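Local coordinates for protein N-acetylneuraminate lyase (Peptoclostridium difficile, PDB 4WOZ) that is a lyase of the dihydrodipicolinate synthetase family, built on a TIM-barrel fold and found here as an assembly of four chains, at residues K16-A21 and C48-L53; G199-M204 and G217-V222; L53-S58 and I85-Q90; I40-I45 and K78-E83; R228-L233 and E244-T249. One frame throughout, in Å; residues are numbered along the deposited sequence.

Interaction 1: residues K16-A21 and C48-L53; sequences KGIYSA and CKVDGL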
# COMPACT_ATOMS: atom_id res chain seq x y z
N LYS A 16 -23.91 21.24 -13.34
CA LYS A 16 -23.37 21.66 -12.05
C LYS A 16 -24.40 21.44 -10.95
O LYS A 16 -25.61 21.50 -11.20
CB LYS A 16 -22.97 23.14 -12.10
CG LYS A 16 -21.86 23.41 -13.11
CD LYS A 16 -21.39 24.85 -13.08
CE LYS A 16 -20.30 25.07 -14.13
NZ LYS A 16 -19.76 26.45 -14.10
N GLY A 17 -23.94 21.18 -9.73
CA GLY A 17 -24.88 20.99 -8.64
C GLY A 17 -24.58 19.86 -7.68
O GLY A 17 -23.55 19.20 -7.78
N ILE A 18 -25.51 19.65 -6.75
CA ILE A 18 -25.39 18.61 -5.73
C ILE A 18 -26.18 17.39 -6.15
O ILE A 18 -27.39 17.48 -6.37
CB ILE A 18 -25.95 19.10 -4.37
CG1 ILE A 18 -25.26 20.41 -3.97
CG2 ILE A 18 -25.75 18.04 -3.30
CD1 ILE A 18 -23.76 20.30 -3.82
N TYR A 19 -25.51 16.25 -6.27
CA TYR A 19 -26.18 15.02 -6.67
C TYR A 19 -26.11 13.94 -5.59
O TYR A 19 -25.05 13.73 -5.00
CB TYR A 19 -25.54 14.42 -7.93
CG TYR A 19 -25.68 15.25 -9.18
CD1 TYR A 19 -24.91 16.39 -9.37
CD2 TYR A 19 -26.56 14.86 -10.20
CE1 TYR A 19 -25.00 17.13 -10.55
CE2 TYR A 19 -26.66 15.59 -11.38
CZ TYR A 19 -25.88 16.72 -11.55
OH TYR A 19 -25.98 17.44 -12.71
N SER A 20 -27.23 13.26 -5.35
CA SER A 20 -27.24 12.17 -4.38
C SER A 20 -26.93 10.89 -5.14
O SER A 20 -27.52 10.62 -6.19
CB SER A 20 -28.61 12.02 -3.72
OG SER A 20 -28.81 12.95 -2.67
N ALA A 21 -25.98 10.10 -4.63
CA ALA A 21 -25.68 8.82 -5.25
C ALA A 21 -26.85 7.96 -4.75
O ALA A 21 -26.87 7.53 -3.61
CB ALA A 21 -24.34 8.27 -4.74
N CYS A 48 -34.54 16.33 0.52
CA CYS A 48 -33.12 16.68 0.44
C CYS A 48 -32.90 17.86 -0.50
O CYS A 48 -31.93 18.59 -0.34
CB CYS A 48 -32.31 15.48 -0.04
SG CYS A 48 -32.41 14.06 1.05
N LYS A 49 -33.80 18.04 -1.46
CA LYS A 49 -33.69 19.14 -2.42
C LYS A 49 -32.38 19.13 -3.22
O LYS A 49 -31.76 20.18 -3.42
CB LYS A 49 -33.82 20.49 -1.69
CG LYS A 49 -35.24 20.85 -1.25
CD LYS A 49 -36.15 21.10 -2.44
CE LYS A 49 -37.45 21.81 -2.04
NZ LYS A 49 -38.30 21.04 -1.08
N VAL A 50 -31.94 17.96 -3.67
CA VAL A 50 -30.71 17.90 -4.44
C VAL A 50 -30.99 18.38 -5.87
O VAL A 50 -32.14 18.45 -6.31
CB VAL A 50 -30.13 16.47 -4.48
CG1 VAL A 50 -29.62 16.08 -3.10
CG2 VAL A 50 -31.18 15.49 -4.95
N ASP A 51 -29.92 18.71 -6.59
CA ASP A 51 -30.05 19.18 -7.97
C ASP A 51 -30.25 18.03 -8.94
O ASP A 51 -30.66 18.23 -10.09
CB ASP A 51 -28.79 19.96 -8.37
CG ASP A 51 -28.60 21.20 -7.52
OD1 ASP A 51 -29.50 22.05 -7.53
OD2 ASP A 51 -27.55 21.31 -6.86
N GLY A 52 -29.95 16.82 -8.49
CA GLY A 52 -30.09 15.67 -9.35
C GLY A 52 -29.69 14.39 -8.66
O GLY A 52 -29.34 14.39 -7.47
N LEU A 53 -29.77 13.29 -9.39
CA LEU A 53 -29.41 11.99 -8.86
C LEU A 53 -28.36 11.34 -9.73
O LEU A 53 -28.34 11.52 -10.95
CB LEU A 53 -30.65 11.08 -8.80
CG LEU A 53 -31.84 11.54 -7.95
CD1 LEU A 53 -32.97 10.54 -8.08
CD2 LEU A 53 -31.41 11.66 -6.49
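Asp51 meets Ile18 twice where strands 17-21 and 52-55 start to run side by side. They are parallel neighbours in the eight-stranded TIM barrel, and helix 34-48 joins them into a beta-alpha-beta unit. Ile18 N donates a hydrogen bond to Asp51 OD2 at 2.6 Å, nearly straight (173°) and on the anti lone pair, the one away from OD1. An aspartate is short enough to offer an acceptor to the neighbouring strand in this way, and its chi1 of -63°, with CG beside its own backbone N, points the carboxylate there. OD1 is taken by a salt bridge to Arg228, so both carboxylate oxygens are used. In return Asp51 N donates to Ile18 O at 2.8 Å, in the carbonyl plane, and Gly52 N adds a weak bond of 3.4 Å to the same oxygen. One step on, Ser20 N bonds to Gly52 O at 3.2 Å. The small Ser20 hydroxyl is hydrogen-bonded to Asn44 OD1 of helix 34-48, while Val50 CG1 packs 3.3 Å from OG. Both glycines suit tight places. Gly17 has no side chain to obstruct the carboxylate, and its CA lies 3.2 Å from Asp51 OD2. Gly52 likewise leaves room for the Tyr19 ring, whose OH bonds to Met15 O and whose CD2 comes 3.5 Å from Gly52 C.

Interaction 2: residues G199-M204 and G217-V222; sequences GFDEMM and GSTFNV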
# COMPACT_ATOMS: atom_id res chain seq x y z
N GLY A 199 -16.29 13.74 -4.59
CA GLY A 199 -16.96 12.50 -4.25
C GLY A 199 -16.70 12.07 -2.82
O GLY A 199 -17.02 10.94 -2.43
N PHE A 200 -16.12 12.96 -2.02
CA PHE A 200 -15.80 12.68 -0.62
C PHE A 200 -16.63 13.59 0.29
O PHE A 200 -16.21 14.69 0.62
CB PHE A 200 -14.31 12.90 -0.40
CG PHE A 200 -13.66 13.70 -1.49
CD1 PHE A 200 -14.02 15.03 -1.70
CD2 PHE A 200 -12.73 13.11 -2.34
CE1 PHE A 200 -13.46 15.75 -2.76
CE2 PHE A 200 -12.17 13.83 -3.39
CZ PHE A 200 -12.54 15.15 -3.60
N ASP A 201 -17.80 13.10 0.69
CA ASP A 201 -18.72 13.85 1.54
C ASP A 201 -18.08 14.50 2.76
O ASP A 201 -18.39 15.65 3.09
CB ASP A 201 -19.87 12.93 1.99
CG ASP A 201 -20.59 12.26 0.82
OD1 ASP A 201 -20.03 12.25 -0.30
OD2 ASP A 201 -21.70 11.73 1.02
N GLU A 202 -17.20 13.76 3.43
CA GLU A 202 -16.53 14.26 4.63
C GLU A 202 -15.47 15.33 4.36
O GLU A 202 -14.88 15.86 5.30
CB GLU A 202 -15.88 13.10 5.40
CG GLU A 202 -14.71 12.42 4.68
CD GLU A 202 -15.15 11.37 3.67
OE1 GLU A 202 -16.13 11.61 2.93
OE2 GLU A 202 -14.50 10.31 3.60
N MET A 203 -15.23 15.63 3.09
CA MET A 203 -14.23 16.64 2.72
C MET A 203 -14.83 17.64 1.72
O MET A 203 -14.11 18.22 0.90
CB MET A 203 -13.00 15.95 2.12
CG MET A 203 -12.32 14.96 3.07
SD MET A 203 -10.82 14.15 2.41
CE MET A 203 -11.50 12.64 1.74
N MET A 204 -16.13 17.84 1.82
CA MET A 204 -16.84 18.76 0.92
C MET A 204 -16.35 20.20 0.99
O MET A 204 -16.13 20.84 -0.05
CB MET A 204 -18.35 18.70 1.22
CG MET A 204 -19.21 19.60 0.33
SD MET A 204 -20.98 19.38 0.65
CE MET A 204 -21.63 19.30 -1.02
N GLY A 217 -22.58 12.54 -3.68
CA GLY A 217 -22.34 11.80 -2.45
C GLY A 217 -23.44 10.86 -2.00
O GLY A 217 -24.62 11.07 -2.24
N SER A 218 -23.01 9.80 -1.33
CA SER A 218 -23.92 8.78 -0.82
C SER A 218 -24.70 9.26 0.40
O SER A 218 -25.84 8.86 0.60
CB SER A 218 -23.13 7.53 -0.46
OG SER A 218 -22.29 7.79 0.65
N THR A 219 -24.08 10.10 1.22
CA THR A 219 -24.74 10.58 2.44
C THR A 219 -25.77 11.66 2.18
O THR A 219 -26.55 11.99 3.07
CB THR A 219 -23.72 11.11 3.47
OG1 THR A 219 -23.13 12.32 2.99
CG2 THR A 219 -22.65 10.07 3.74
N PHE A 220 -25.80 12.18 0.96
CA PHE A 220 -26.76 13.21 0.59
C PHE A 220 -28.19 12.66 0.59
O PHE A 220 -29.16 13.41 0.66
CB PHE A 220 -26.41 13.80 -0.79
CG PHE A 220 -25.07 14.48 -0.84
CD1 PHE A 220 -24.27 14.59 0.30
CD2 PHE A 220 -24.59 15.00 -2.04
CE1 PHE A 220 -23.01 15.20 0.24
CE2 PHE A 220 -23.33 15.61 -2.11
CZ PHE A 220 -22.54 15.71 -0.97
N ASN A 221 -28.32 11.34 0.49
CA ASN A 221 -29.63 10.71 0.52
C ASN A 221 -30.36 11.03 1.83
O ASN A 221 -31.59 11.07 1.87
CB ASN A 221 -29.51 9.19 0.38
CG ASN A 221 -29.21 8.75 -1.03
OD1 ASN A 221 -30.12 8.59 -1.85
ND2 ASN A 221 -27.93 8.57 -1.34
N VAL A 222 -29.59 11.25 2.90
CA VAL A 222 -30.18 11.57 4.20
C VAL A 222 -29.68 12.88 4.78
O VAL A 222 -30.24 13.37 5.78
CB VAL A 222 -29.88 10.47 5.26
CG1 VAL A 222 -30.60 9.18 4.90
CG2 VAL A 222 -28.37 10.24 5.35
O HOH W 1 -19.95 9.61 -0.88
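Gly217 brings its CA to 3.2 Å from Asp201 OD1, an approach open to glycine, which has no side chain; the same CA sits over the centre of the Phe220 ring. At Ser218 the link is indirect: a water accepts from Ser218 N at 3.1 Å and donates to Asp201 OD1 at 2.7 Å. Thr219 then grips the other carboxylate oxygen twice. Its N reaches Asp201 OD2 at 2.9 Å, nearly along the C-O axis, while OG1 donates to OD2 at 2.5 Å from the anti side, 16° out of the carboxylate plane. Threonine suits the place: chi1 of 69° sets OG1 between backbone N and carbonyl carbon, on the same acceptor as its own N-H. The carboxylate ties the loop after strand 195-198 to the end of strand 214-217 and the start of helix 220-235, at the C-terminal end of the TIM barrel, which carries the active site in this fold. The helix dipole would probably favour its negative charge. Next comes Phe220, in an oblique Met-aromatic contact: Met204 SD lies 5.4 Å from the centroid of the Phe220 ring. With CG anti to its backbone N (chi1 -179°), Met204 brings CE to 3.7 Å from Phe220 CZ.

Interaction 3: residues L53-S58 and I85-Q90; sequences LYVGGS and IKLIAQ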
# COMPACT_ATOMS: atom_id res chain seq x y z
N LEU A 53 -29.77 13.29 -9.39
CA LEU A 53 -29.41 11.99 -8.86
C LEU A 53 -28.36 11.34 -9.73
O LEU A 53 -28.34 11.52 -10.95
CB LEU A 53 -30.65 11.08 -8.80
CG LEU A 53 -31.84 11.54 -7.95
CD1 LEU A 53 -32.97 10.54 -8.08
CD2 LEU A 53 -31.41 11.66 -6.49
N TYR A 54 -27.48 10.59 -9.07
CA TYR A 54 -26.41 9.84 -9.72
C TYR A 54 -26.92 8.42 -9.53
O TYR A 54 -26.92 7.90 -8.41
CB TYR A 54 -25.10 10.05 -8.95
CG TYR A 54 -23.88 9.44 -9.60
CD1 TYR A 54 -23.22 10.10 -10.64
CD2 TYR A 54 -23.35 8.23 -9.14
CE1 TYR A 54 -22.06 9.57 -11.20
CE2 TYR A 54 -22.20 7.70 -9.69
CZ TYR A 54 -21.56 8.37 -10.72
OH TYR A 54 -20.42 7.84 -11.28
N VAL A 55 -27.38 7.81 -10.61
CA VAL A 55 -27.95 6.48 -10.56
C VAL A 55 -27.01 5.38 -11.07
O VAL A 55 -26.32 5.54 -12.07
CB VAL A 55 -29.27 6.44 -11.39
CG1 VAL A 55 -29.99 5.12 -11.17
CG2 VAL A 55 -30.16 7.62 -10.98
N GLY A 56 -26.98 4.26 -10.34
CA GLY A 56 -26.15 3.14 -10.73
C GLY A 56 -24.75 3.19 -10.16
O GLY A 56 -23.86 2.48 -10.63
N GLY A 57 -24.54 4.02 -9.15
CA GLY A 57 -23.21 4.12 -8.57
C GLY A 57 -22.95 3.06 -7.52
O GLY A 57 -23.80 2.22 -7.24
N SER A 58 -21.75 3.10 -6.95
CA SER A 58 -21.35 2.16 -5.91
C SER A 58 -22.37 2.16 -4.78
O SER A 58 -22.73 1.11 -4.25
CB SER A 58 -19.97 2.58 -5.37
OG SER A 58 -19.58 1.74 -4.30
N ILE A 85 -35.65 16.95 -11.84
CA ILE A 85 -34.24 17.20 -11.56
C ILE A 85 -33.36 16.50 -12.60
O ILE A 85 -33.86 15.73 -13.41
CB ILE A 85 -33.81 16.72 -10.16
CG1 ILE A 85 -33.95 15.21 -10.06
CG2 ILE A 85 -34.65 17.43 -9.09
CD1 ILE A 85 -33.43 14.64 -8.76
N LYS A 86 -32.06 16.78 -12.55
CA LYS A 86 -31.09 16.20 -13.47
C LYS A 86 -30.76 14.75 -13.14
O LYS A 86 -30.86 14.32 -11.99
CB LYS A 86 -29.81 17.03 -13.46
CG LYS A 86 -30.02 18.48 -13.82
CD LYS A 86 -28.80 19.31 -13.51
CE LYS A 86 -29.14 20.80 -13.47
NZ LYS A 86 -27.98 21.61 -13.02
N LEU A 87 -30.35 14.01 -14.17
CA LEU A 87 -30.01 12.61 -14.01
C LEU A 87 -28.70 12.23 -14.68
O LEU A 87 -28.47 12.54 -15.86
CB LEU A 87 -31.12 11.73 -14.59
CG LEU A 87 -32.47 11.71 -13.87
CD1 LEU A 87 -33.44 10.88 -14.69
CD2 LEU A 87 -32.30 11.14 -12.48
N ILE A 88 -27.85 11.56 -13.91
CA ILE A 88 -26.57 11.08 -14.42
C ILE A 88 -26.60 9.57 -14.23
O ILE A 88 -26.95 9.07 -13.16
CB ILE A 88 -25.38 11.64 -13.62
CG1 ILE A 88 -25.28 13.16 -13.82
CG2 ILE A 88 -24.09 10.97 -14.08
CD1 ILE A 88 -24.14 13.80 -13.05
N ALA A 89 -26.25 8.84 -15.28
CA ALA A 89 -26.27 7.39 -15.19
C ALA A 89 -24.87 6.79 -15.18
O ALA A 89 -24.08 7.00 -16.10
CB ALA A 89 -27.07 6.81 -16.36
N GLN A 90 -24.55 6.05 -14.12
CA GLN A 90 -23.25 5.39 -14.03
C GLN A 90 -23.45 4.10 -14.81
O GLN A 90 -24.24 3.25 -14.40
CB GLN A 90 -22.89 5.07 -12.56
CG GLN A 90 -21.40 4.80 -12.32
CD GLN A 90 -20.91 3.50 -12.96
OE1 GLN A 90 -19.83 3.46 -13.54
NE2 GLN A 90 -21.69 2.43 -12.83
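A beta-alpha-beta unit of the TIM barrel, strand 52-55, helix 67-81 and strand 86-90, closes here as Leu53 to Val55 pair in parallel with Leu87 to Ala89, the short strand axes 23° apart. The backbone bonds alternate: Leu53 N to Lys86 O, Ile88 N to Leu53 O, Val55 N to Ile88 O, and Gln90 N to Val55 O at 2.8 Å. Leu53, Val55, Leu87 and Ala89 form one face; Val55 and Ala89 lie against helix 67-81, which suits branched and small apolar groups. Near the start of both strands Leu53 CG meets Ile85 CD1 at 3.6 Å. Tyr54 and Ile88 occupy the other face, toward the barrel interior. Tyr54 CG, anti to the backbone N (chi1 -174°), carries the ring along it, with CD1 3.7 Å from Ile88 CG2. The ring runs on obliquely past Gln90, its OH 3.4 Å from Gln90 CG and hydrogen-bonded to Ser115 OG. Gly56, at a positive phi of 89°, turns the chain out of the strand. Glutamine reaches past that turn with both acceptor and donor: OE1 accepts from Val117 N in the next strand, and NE2 serves Gly92 O and Gly56 O, the latter 3.1 Å away, with NE2 above that carbonyl's plane.

Interaction 4: residues I40-I45 and K78-E83; sequences IIRHNI and KDEVKE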
# COMPACT_ATOMS: atom_id res chain seq x y z
N ILE A 40 -37.28 6.64 -2.00
CA ILE A 40 -35.93 7.18 -1.84
C ILE A 40 -35.77 8.35 -2.80
O ILE A 40 -35.34 9.43 -2.43
CB ILE A 40 -34.84 6.12 -2.16
CG1 ILE A 40 -34.86 5.00 -1.10
CG2 ILE A 40 -33.46 6.78 -2.21
CD1 ILE A 40 -33.90 3.85 -1.41
N ILE A 41 -36.14 8.11 -4.06
CA ILE A 41 -36.05 9.12 -5.10
C ILE A 41 -36.84 10.37 -4.71
O ILE A 41 -36.32 11.48 -4.74
CB ILE A 41 -36.60 8.57 -6.43
CG1 ILE A 41 -35.70 7.42 -6.90
CG2 ILE A 41 -36.69 9.69 -7.47
CD1 ILE A 41 -36.21 6.71 -8.14
N ARG A 42 -38.11 10.17 -4.34
CA ARG A 42 -38.98 11.27 -3.93
C ARG A 42 -38.41 12.02 -2.74
O ARG A 42 -38.54 13.24 -2.63
CB ARG A 42 -40.37 10.72 -3.58
CG ARG A 42 -41.24 10.39 -4.79
CD ARG A 42 -42.29 11.47 -5.00
NE ARG A 42 -41.72 12.79 -5.28
CZ ARG A 42 -41.27 13.17 -6.47
NH1 ARG A 42 -41.32 12.34 -7.51
NH2 ARG A 42 -40.78 14.39 -6.64
N HIS A 43 -37.79 11.27 -1.83
CA HIS A 43 -37.19 11.85 -0.63
C HIS A 43 -36.05 12.80 -1.01
O HIS A 43 -35.93 13.90 -0.46
CB HIS A 43 -36.68 10.74 0.28
CG HIS A 43 -36.04 11.23 1.54
ND1 HIS A 43 -36.75 11.83 2.56
CD2 HIS A 43 -34.74 11.21 1.95
CE1 HIS A 43 -35.93 12.15 3.54
NE2 HIS A 43 -34.70 11.78 3.19
N ASN A 44 -35.22 12.36 -1.95
CA ASN A 44 -34.09 13.18 -2.39
C ASN A 44 -34.55 14.46 -3.09
O ASN A 44 -33.94 15.51 -2.92
CB ASN A 44 -33.18 12.38 -3.34
CG ASN A 44 -32.16 11.55 -2.60
OD1 ASN A 44 -31.35 12.08 -1.84
ND2 ASN A 44 -32.18 10.24 -2.81
N ILE A 45 -35.63 14.36 -3.86
CA ILE A 45 -36.14 15.53 -4.57
C ILE A 45 -36.90 16.49 -3.66
O ILE A 45 -36.60 17.69 -3.61
CB ILE A 45 -37.10 15.12 -5.71
CG1 ILE A 45 -36.37 14.22 -6.70
CG2 ILE A 45 -37.65 16.37 -6.42
CD1 ILE A 45 -37.28 13.62 -7.74
N LYS A 78 -35.97 7.35 -13.89
CA LYS A 78 -36.41 8.31 -14.90
C LYS A 78 -37.91 8.54 -14.84
O LYS A 78 -38.38 9.67 -14.91
CB LYS A 78 -36.01 7.81 -16.30
CG LYS A 78 -36.40 8.76 -17.43
CD LYS A 78 -35.74 10.12 -17.27
CE LYS A 78 -36.19 11.09 -18.35
NZ LYS A 78 -35.55 12.42 -18.17
N ASP A 79 -38.67 7.46 -14.71
CA ASP A 79 -40.12 7.57 -14.64
C ASP A 79 -40.55 8.40 -13.44
O ASP A 79 -41.40 9.29 -13.55
CB ASP A 79 -40.76 6.18 -14.54
CG ASP A 79 -42.28 6.24 -14.52
OD1 ASP A 79 -42.87 6.74 -15.50
OD2 ASP A 79 -42.88 5.78 -13.52
N GLU A 80 -39.95 8.11 -12.29
CA GLU A 80 -40.27 8.81 -11.05
C GLU A 80 -39.84 10.27 -11.04
O GLU A 80 -40.56 11.13 -10.54
CB GLU A 80 -39.64 8.08 -9.86
CG GLU A 80 -40.12 8.59 -8.51
CD GLU A 80 -41.64 8.66 -8.45
OE1 GLU A 80 -42.30 7.63 -8.68
OE2 GLU A 80 -42.17 9.76 -8.17
N VAL A 81 -38.66 10.55 -11.58
CA VAL A 81 -38.14 11.91 -11.61
C VAL A 81 -38.74 12.73 -12.75
O VAL A 81 -39.08 13.89 -12.57
CB VAL A 81 -36.60 11.92 -11.76
CG1 VAL A 81 -36.11 13.35 -11.97
CG2 VAL A 81 -35.95 11.32 -10.53
N LYS A 82 -38.85 12.10 -13.91
CA LYS A 82 -39.38 12.75 -15.10
C LYS A 82 -38.40 13.83 -15.55
O LYS A 82 -37.34 13.52 -16.10
CB LYS A 82 -40.76 13.34 -14.82
CG LYS A 82 -41.79 12.30 -14.40
CD LYS A 82 -43.13 12.94 -14.06
CE LYS A 82 -44.15 11.89 -13.61
NZ LYS A 82 -43.76 11.24 -12.33
N GLU A 83 -38.73 15.08 -15.36
CA GLU A 83 -37.82 16.16 -15.57
C GLU A 83 -37.64 17.14 -14.46
O GLU A 83 -37.13 18.14 -14.56
CB GLU A 83 -38.13 16.90 -16.81
CG GLU A 83 -38.80 16.04 -17.81
CD GLU A 83 -37.86 15.46 -18.76
OE1 GLU A 83 -38.34 14.86 -19.67
OE2 GLU A 83 -36.69 15.62 -18.59
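Arg42 and Glu80 carry the charged part of this contact between helix 34-48 and the last turn of helix 67-81. Arg42 NH1 forms a salt bridge to Glu80 OE2 at 2.8 Å; the oxygen lies at the guanidinium edge, in its plane, and receives the N-H on its anti lone pair, away from OE1. The two flat groups are turned 71° against each other. The same NH1 adds a weak bond of 3.4 Å to Glu80 O. Glu80, with CG anti to its backbone N (chi1 -170°), bends at chi2 (50°) to bring OE2 to Arg42. Arginine has nitrogens enough for several acids: NE pairs with Asp46 OD2 and NH2 with Glu84 OE1, which together fix the rotation of the group. Glu80 is shared as well, its OE1 going to Arg38. These carboxylates probably offset nearby Lys82, whose NZ stands 5.5 Å from Arg42 NH1.

Beneath the charges lies an apolar layer. Val81 CG2 touches Ile41 CG2 at 3.5 Å and Ile45 CD1 at 3.9 Å, the isoleucines standing one helical turn apart. Ile41 CG2 also packs on the aliphatic part of Glu80, 3.7 Å from its CG.

The end of the second helix is marked by Lys82, which leaves helical geometry with positive phi; the side chain of Lys78 reaches it, NZ bonding to Lys82 O at 2.9 Å.

Both helices belong to the outer layer of the TIM barrel: Ile41 and Val81 rest on Leu53 of strand 52-55, Val81 also on Leu87 of strand 86-90, and Ile45 on Ile85 just before it.

Interaction 5: residues R228-L233 and E244-T249; sequences RQIFEL and EVQHVT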
# COMPACT_ATOMS: atom_id res chain seq x y z
N ARG A 228 -26.00 20.88 1.11
CA ARG A 228 -26.27 22.09 0.36
C ARG A 228 -25.80 23.32 1.14
O ARG A 228 -25.25 24.25 0.55
CB ARG A 228 -27.76 22.21 0.03
CG ARG A 228 -28.13 23.47 -0.75
CD ARG A 228 -29.56 23.44 -1.25
NE ARG A 228 -29.76 22.44 -2.30
CZ ARG A 228 -29.40 22.60 -3.57
NH1 ARG A 228 -28.82 23.73 -3.96
NH2 ARG A 228 -29.61 21.63 -4.45
N GLN A 229 -26.02 23.33 2.45
CA GLN A 229 -25.58 24.46 3.26
C GLN A 229 -24.06 24.61 3.18
O GLN A 229 -23.54 25.72 3.03
CB GLN A 229 -26.01 24.29 4.72
CG GLN A 229 -27.51 24.12 4.92
CD GLN A 229 -27.91 23.98 6.38
OE1 GLN A 229 -27.30 23.21 7.13
NE2 GLN A 229 -28.93 24.72 6.79
N ILE A 230 -23.33 23.50 3.26
CA ILE A 230 -21.87 23.55 3.19
C ILE A 230 -21.43 24.15 1.86
O ILE A 230 -20.62 25.07 1.83
CB ILE A 230 -21.24 22.13 3.32
CG1 ILE A 230 -21.49 21.57 4.72
CG2 ILE A 230 -19.73 22.21 3.06
CD1 ILE A 230 -21.03 20.14 4.90
N PHE A 231 -21.97 23.63 0.77
CA PHE A 231 -21.63 24.11 -0.57
C PHE A 231 -21.98 25.59 -0.74
O PHE A 231 -21.14 26.40 -1.12
CB PHE A 231 -22.36 23.27 -1.61
CG PHE A 231 -21.84 23.43 -3.01
CD1 PHE A 231 -20.55 23.02 -3.34
CD2 PHE A 231 -22.63 23.99 -4.01
CE1 PHE A 231 -20.05 23.17 -4.64
CE2 PHE A 231 -22.15 24.15 -5.32
CZ PHE A 231 -20.86 23.73 -5.63
N GLU A 232 -23.22 25.95 -0.43
CA GLU A 232 -23.67 27.33 -0.58
C GLU A 232 -23.02 28.35 0.36
O GLU A 232 -22.75 29.47 -0.05
CB GLU A 232 -25.20 27.37 -0.50
CG GLU A 232 -25.83 26.97 -1.83
CD GLU A 232 -27.33 26.76 -1.76
OE1 GLU A 232 -27.98 27.36 -0.88
OE2 GLU A 232 -27.85 26.01 -2.61
N LEU A 233 -22.78 27.97 1.61
CA LEU A 233 -22.13 28.89 2.53
C LEU A 233 -20.72 29.16 2.00
O LEU A 233 -20.24 30.30 2.03
CB LEU A 233 -22.04 28.28 3.93
CG LEU A 233 -23.34 28.27 4.75
CD1 LEU A 233 -23.20 27.31 5.91
CD2 LEU A 233 -23.66 29.69 5.24
N GLU A 244 -18.57 24.67 10.53
CA GLU A 244 -19.41 24.16 11.60
C GLU A 244 -20.41 23.13 11.07
O GLU A 244 -20.71 22.14 11.74
CB GLU A 244 -20.14 25.31 12.30
CG GLU A 244 -20.76 24.89 13.61
CD GLU A 244 -19.79 24.09 14.47
OE1 GLU A 244 -18.75 24.64 14.87
OE2 GLU A 244 -20.08 22.90 14.73
N VAL A 245 -20.93 23.34 9.86
CA VAL A 245 -21.87 22.38 9.28
C VAL A 245 -21.10 21.12 8.88
O VAL A 245 -21.63 20.01 8.96
CB VAL A 245 -22.61 22.98 8.05
CG1 VAL A 245 -23.52 21.93 7.42
CG2 VAL A 245 -23.45 24.19 8.47
N GLN A 246 -19.85 21.29 8.45
CA GLN A 246 -19.01 20.16 8.06
C GLN A 246 -18.64 19.34 9.31
O GLN A 246 -18.45 18.13 9.22
CB GLN A 246 -17.73 20.63 7.38
CG GLN A 246 -16.86 19.49 6.88
CD GLN A 246 -17.40 18.84 5.61
OE1 GLN A 246 -17.37 19.44 4.54
NE2 GLN A 246 -17.90 17.61 5.73
N HIS A 247 -18.50 20.01 10.45
CA HIS A 247 -18.17 19.33 11.70
C HIS A 247 -19.30 18.39 12.08
O HIS A 247 -19.07 17.23 12.40
CB HIS A 247 -17.93 20.32 12.84
CG HIS A 247 -16.56 20.91 12.86
ND1 HIS A 247 -15.44 20.21 12.47
CD2 HIS A 247 -16.12 22.12 13.28
CE1 HIS A 247 -14.37 20.97 12.65
NE2 HIS A 247 -14.75 22.13 13.14
N VAL A 248 -20.54 18.90 12.06
CA VAL A 248 -21.69 18.07 12.40
C VAL A 248 -21.85 16.97 11.35
O VAL A 248 -22.16 15.82 11.68
CB VAL A 248 -22.99 18.91 12.46
CG1 VAL A 248 -24.19 18.00 12.73
CG2 VAL A 248 -22.86 19.98 13.55
N THR A 249 -21.63 17.31 10.09
CA THR A 249 -21.74 16.34 9.02
C THR A 249 -20.76 15.18 9.23
O THR A 249 -21.12 14.02 9.03
CB THR A 249 -21.47 16.99 7.64
OG1 THR A 249 -22.60 17.78 7.26
CG2 THR A 249 -21.24 15.93 6.58
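Val245 O is gripped twice by Thr249, one turn further along the helix, and both residues face Ile230 of helix 220-235. Thr249 N bonds to Val245 O at 2.9 Å, while Thr249 OG1 donates to the same oxygen at 3.0 Å from the opposite face of the carbonyl, above its plane. OG1 also accepts from Asn223 ND2, so this hydroxyl at a buried place is satisfied on two sides. A threonine fits well there, since its small side chain can bond back to its own helix and still border an apolar neighbour: Ile230 CD1 lies 3.7 Å from Thr249 OG1.

Helix 220-235 is the last helix of the TIM barrel proper, and helix 239-259 is the next in sequence, among the additional C-terminal helices found in this family. Their short segments run nearly antiparallel, at 155°, with axes 9.3 Å apart and no hydrogen bond between them. Ile230 fills the middle: its CG1 is pressed to 3.4 Å from Val245 CG1, tighter than usual for two carbons. Val245 puts CG1 anti to its backbone N (chi1 176°), which leaves CG2 to meet Leu233 CD1 at 4.0 Å, about at right angles. Branched side chains thus make up the interface, and at its outer border Gln229 brings OE1 to 4.0 Å from Val245 CG1. On the inner side Gln246 OE1 lies 3.7 Å from Ile230 CD1; this amide is itself held by Leu205 N at OE1 and Asn250 OD1 at NE2. The next residue, His247, turns to another subunit, its ND1 hydrogen-bonded to Glu185 of that chain.

In the fold
Interactions 1 and 3 are consecutive strand pairings of the eight-stranded barrel, their centres 9 Å apart; they share Leu53 and strand 52-55. Interaction 4 joins the helices that follow the first two strands, and its segments alternate with those of interaction 1 along the chain. Late in the sequence, interaction 2 ties the loop after strand 195-198 to the end of strand 214-217 and the start of helix 220-235, and interaction 5 lays helix 239-259 against that same helix. First and last strands meet where Ala21 of interaction 1 bonds to Gly217 of interaction 2, closing the barrel. Interactions 4 and 5, centres 24 Å apart, do not touch; they lie in the helical layer outside the sheet.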